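Local coordinates for protein probable WRKY transcription factor 52 (Arabidopsis thaliana, PDB 4C6S) that is a WRKY transcription factor and disease resistance protein that pairs with RPS4, partly through the TIR domain crystallised here, to recognise bacterial effectors, at residues Glu6-Val16 with Lys53-Val63. Numbering follows the deposited sequence.
Sequences EFVCISCVEEV and KIEKAGVSVMV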
loop_
_atom_site.group_PDB
_atom_site.type_symbol
_atom_site.label_atom_id
_atom_site.label_comp_id
_atom_site.label_asym_id
_atom_site.label_seq_id
_atom_site.Cartn_x
_atom_site.Cartn_y
_atom_site.Cartn_z
ATOM N N GLU A 6 -25.479 -4.587 -1.400
ATOM C CA GLU A 6 -24.893 -3.822 -0.316
ATOM C C GLU A 6 -23.462 -3.460 -0.698
ATOM O O GLU A 6 -22.787 -4.224 -1.395
ATOM C CB GLU A 6 -24.919 -4.632 0.981
ATOM C CG GLU A 6 -25.257 -3.809 2.218
ATOM C CD GLU A 6 -26.685 -3.308 2.211
ATOM O OE1 GLU A 6 -27.590 -4.096 1.873
ATOM O OE2 GLU A 6 -26.904 -2.124 2.545
ATOM N N PHE A 7 -23.003 -2.292 -0.261
ATOM C CA PHE A 7 -21.644 -1.878 -0.571
ATOM C C PHE A 7 -20.981 -1.197 0.614
ATOM O O PHE A 7 -21.650 -0.798 1.570
ATOM C CB PHE A 7 -21.632 -0.948 -1.780
ATOM C CG PHE A 7 -22.254 0.398 -1.521
ATOM C CD1 PHE A 7 -23.619 0.587 -1.677
ATOM C CD2 PHE A 7 -21.468 1.474 -1.131
ATOM C CE1 PHE A 7 -24.191 1.831 -1.447
ATOM C CE2 PHE A 7 -22.028 2.710 -0.899
ATOM C CZ PHE A 7 -23.397 2.891 -1.056
ATOM N N VAL A 8 -19.662 -1.045 0.531
ATOM C CA VAL A 8 -18.886 -0.454 1.597
ATOM C C VAL A 8 -18.441 0.937 1.187
ATOM O O VAL A 8 -18.080 1.157 0.032
ATOM C CB VAL A 8 -17.636 -1.317 1.890
ATOM C CG1 VAL A 8 -16.714 -0.625 2.899
ATOM C CG2 VAL A 8 -18.054 -2.691 2.374
ATOM N N CYS A 9 -18.483 1.891 2.113
ATOM C CA CYS A 9 -17.899 3.195 1.822
ATOM C C CYS A 9 -16.659 3.392 2.670
ATOM O O CYS A 9 -16.741 3.361 3.888
ATOM C CB CYS A 9 -18.885 4.330 2.089
ATOM S SG CYS A 9 -18.193 5.973 1.740
ATOM N N ILE A 10 -15.518 3.598 2.022
ATOM C CA ILE A 10 -14.282 3.888 2.751
ATOM C C ILE A 10 -14.048 5.384 2.746
ATOM O O ILE A 10 -13.969 5.984 1.670
ATOM C CB ILE A 10 -13.077 3.254 2.061
ATOM C CG1 ILE A 10 -13.259 1.745 1.918
ATOM C CG2 ILE A 10 -11.787 3.595 2.850
ATOM C CD1 ILE A 10 -12.319 1.127 0.881
ATOM N N SER A 11 -13.934 5.993 3.927
ATOM C CA SER A 11 -13.607 7.419 4.004
ATOM C C SER A 11 -12.166 7.565 4.476
ATOM O O SER A 11 -11.704 6.769 5.294
ATOM C CB SER A 11 -14.552 8.144 4.955
ATOM O OG SER A 11 -14.681 7.429 6.171
ATOM N N CYS A 12 -11.458 8.565 3.952
ATOM C CA CYS A 12 -10.041 8.759 4.286
ATOM C C CYS A 12 -9.592 10.169 3.981
ATOM O O CYS A 12 -10.327 10.945 3.362
ATOM C CB CYS A 12 -9.153 7.767 3.506
ATOM S SG CYS A 12 -9.155 8.030 1.698
ATOM N N VAL A 13 -8.378 10.506 4.418
ATOM C CA VAL A 13 -7.781 11.783 4.043
ATOM C C VAL A 13 -7.012 11.607 2.732
ATOM O O VAL A 13 -6.717 10.487 2.331
ATOM C CB VAL A 13 -6.869 12.334 5.149
ATOM C CG1 VAL A 13 -7.664 12.545 6.432
ATOM C CG2 VAL A 13 -5.716 11.381 5.399
ATOM N N GLU A 14 -6.692 12.710 2.061
ATOM C CA GLU A 14 -6.132 12.614 0.713
ATOM C C GLU A 14 -4.771 11.932 0.693
ATOM O O GLU A 14 -4.440 11.237 -0.270
ATOM C CB GLU A 14 -6.074 13.991 0.040
ATOM C CG GLU A 14 -5.116 14.961 0.691
ATOM C CD GLU A 14 -5.338 16.391 0.233
ATOM O OE1 GLU A 14 -6.026 16.587 -0.794
ATOM O OE2 GLU A 14 -4.830 17.313 0.906
ATOM N N GLU A 15 -4.008 12.091 1.776
ATOM C CA GLU A 15 -2.659 11.523 1.872
ATOM C C GLU A 15 -2.576 10.005 1.679
ATOM O O GLU A 15 -1.548 9.493 1.236
ATOM C CB GLU A 15 -1.997 11.906 3.208
ATOM C CG GLU A 15 -1.967 13.401 3.517
ATOM C CD GLU A 15 -3.230 13.908 4.216
ATOM O OE1 GLU A 15 -4.256 14.107 3.533
ATOM O OE2 GLU A 15 -3.196 14.124 5.451
ATOM N N VAL A 16 -3.638 9.276 2.016
ATOM C CA VAL A 16 -3.609 7.827 1.842
ATOM C C VAL A 16 -4.584 7.320 0.790
ATOM O O VAL A 16 -4.681 6.111 0.563
ATOM C CB VAL A 16 -3.871 7.109 3.172
ATOM C CG1 VAL A 16 -2.781 7.459 4.174
ATOM C CG2 VAL A 16 -5.248 7.503 3.715
ATOM N N LYS A 53 -23.429 8.337 -0.857
ATOM C CA LYS A 53 -22.540 7.176 -0.886
ATOM C C LYS A 53 -22.366 6.621 0.523
ATOM O O LYS A 53 -22.395 5.407 0.737
ATOM C CB LYS A 53 -21.156 7.563 -1.417
ATOM C CG LYS A 53 -21.052 7.922 -2.899
ATOM C CD LYS A 53 -19.786 8.761 -3.100
ATOM C CE LYS A 53 -18.984 8.362 -4.325
ATOM N NZ LYS A 53 -17.540 8.742 -4.157
ATOM N N ILE A 54 -22.171 7.524 1.478
ATOM C CA ILE A 54 -21.926 7.135 2.860
ATOM C C ILE A 54 -23.226 6.657 3.490
ATOM O O ILE A 54 -23.278 5.585 4.089
ATOM C CB ILE A 54 -21.355 8.305 3.695
ATOM C CG1 ILE A 54 -20.166 8.950 2.979
ATOM C CG2 ILE A 54 -20.938 7.827 5.080
ATOM C CD1 ILE A 54 -19.489 10.053 3.777
ATOM N N GLU A 55 -24.282 7.446 3.332
ATOM C CA GLU A 55 -25.573 7.107 3.912
ATOM C C GLU A 55 -26.118 5.754 3.444
ATOM O O GLU A 55 -26.692 5.005 4.235
ATOM C CB GLU A 55 -26.583 8.222 3.620
ATOM C CG GLU A 55 -26.288 9.495 4.401
ATOM C CD GLU A 55 -27.108 10.676 3.934
ATOM O OE1 GLU A 55 -27.413 10.751 2.727
ATOM O OE2 GLU A 55 -27.436 11.533 4.779
ATOM N N LYS A 56 -25.931 5.439 2.165
ATOM C CA LYS A 56 -26.492 4.215 1.606
ATOM C C LYS A 56 -25.590 2.997 1.811
ATOM O O LYS A 56 -25.996 1.872 1.531
ATOM C CB LYS A 56 -26.794 4.383 0.118
ATOM C CG LYS A 56 -27.894 5.379 -0.200
ATOM C CD LYS A 56 -28.313 5.240 -1.655
ATOM C CE LYS A 56 -29.428 6.206 -2.015
ATOM N NZ LYS A 56 -29.724 6.159 -3.473
ATOM N N ALA A 57 -24.372 3.219 2.293
ATOM C CA ALA A 57 -23.436 2.109 2.515
ATOM C C ALA A 57 -23.899 1.188 3.646
ATOM O O ALA A 57 -24.374 1.653 4.686
ATOM C CB ALA A 57 -22.023 2.634 2.795
ATOM N N GLY A 58 -23.770 -0.120 3.439
ATOM C CA GLY A 58 -24.066 -1.072 4.496
ATOM C C GLY A 58 -22.975 -1.061 5.553
ATOM O O GLY A 58 -23.222 -1.313 6.730
ATOM N N VAL A 59 -21.755 -0.771 5.129
ATOM C CA VAL A 59 -20.639 -0.678 6.057
ATOM C C VAL A 59 -19.849 0.575 5.761
ATOM O O VAL A 59 -19.522 0.859 4.604
ATOM C CB VAL A 59 -19.704 -1.896 5.951
ATOM C CG1 VAL A 59 -18.520 -1.736 6.909
ATOM C CG2 VAL A 59 -20.473 -3.184 6.231
ATOM N N SER A 60 -19.542 1.326 6.807
ATOM C CA SER A 60 -18.724 2.521 6.676
ATOM C C SER A 60 -17.368 2.243 7.303
ATOM O O SER A 60 -17.270 2.016 8.510
ATOM C CB SER A 60 -19.421 3.696 7.373
ATOM O OG SER A 60 -18.646 4.876 7.312
ATOM N N VAL A 61 -16.321 2.220 6.482
ATOM C CA VAL A 61 -14.968 2.000 6.992
ATOM C C VAL A 61 -14.251 3.342 7.027
ATOM O O VAL A 61 -13.947 3.909 5.973
ATOM C CB VAL A 61 -14.180 1.061 6.089
ATOM C CG1 VAL A 61 -12.734 0.919 6.603
ATOM C CG2 VAL A 61 -14.855 -0.295 6.004
ATOM N N MET A 62 -13.991 3.858 8.229
ATOM C CA MET A 62 -13.310 5.139 8.375
ATOM C C MET A 62 -11.826 4.884 8.556
ATOM O O MET A 62 -11.419 4.295 9.556
ATOM C CB MET A 62 -13.847 5.895 9.589
ATOM C CG MET A 62 -15.330 6.242 9.439
ATOM S SD MET A 62 -16.028 7.209 10.796
ATOM C CE MET A 62 -14.884 8.537 10.866
ATOM N N VAL A 63 -11.026 5.282 7.572
ATOM C CA VAL A 63 -9.578 5.150 7.687
ATOM C C VAL A 63 -9.052 6.458 8.215
ATOM O O VAL A 63 -9.156 7.503 7.561
ATOM C CB VAL A 63 -8.929 4.831 6.345
ATOM C CG1 VAL A 63 -7.412 4.817 6.504
ATOM C CG2 VAL A 63 -9.435 3.487 5.842
HETATM O O HOH W 1 -25.318 -0.793 0.722
HETATM O O HOH W 2 -16.788 5.797 5.437
HETATM O O HOH W 3 -7.176 8.751 6.363
#
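Phe7 lays one face of its ring against Ala57, whose CA stands 3.9 Å from the ring centroid and 21° off the ring normal, a CH-pi contact offset toward the rim. With chi1 at 69°, CG sits between the backbone N and the carbonyl carbon, and the ring reaches the C-terminal end of helix 51-56; its edge meets a carbonyl there, Phe7 CE2 lying 3.2 Å from Lys53 O near the ring plane, and Phe7 CZ comes close to Lys56 CB. Ala57 CB also packs on Cys9 CB at 3.6 Å, while the sulfur of Cys9, turned anti to its own N, touches Ile54 CG1. On the other face of the sheet Val8 and Val59 run side by side, Val8 CG1 meets Val61 CG2 diagonally, one bridge pair further along the same face, at 3.6 Å, and Ile10 and Val63 point the same way with CG2 to CG2 at 3.8 Å.

The strands that carry these side chains, 8-12 and 59-63, run parallel, their axes 18° apart. Cys9 and Ser11 each donate N-H and accept through O, the ladder running from Cys9 N to Val59 O (2.9 Å) through to Val63 N on Ser11 O; just ahead of it Gly58 N donates to Phe7 O, less straight. One water bridges Cys9 O, Ser11 OG and Ser60 OG; another joins Glu6 OE2, Phe7 N and Lys56 O.

Strand 59-65 is central in the five-stranded parallel sheet of the TIR domain, between 8-12 and 92-98; strand 35-39 bonds to the far edge of 8-12, helix 20-30 covers Ile10, and helix 74-82 packs on Ser11 and Met62 from the opposite face.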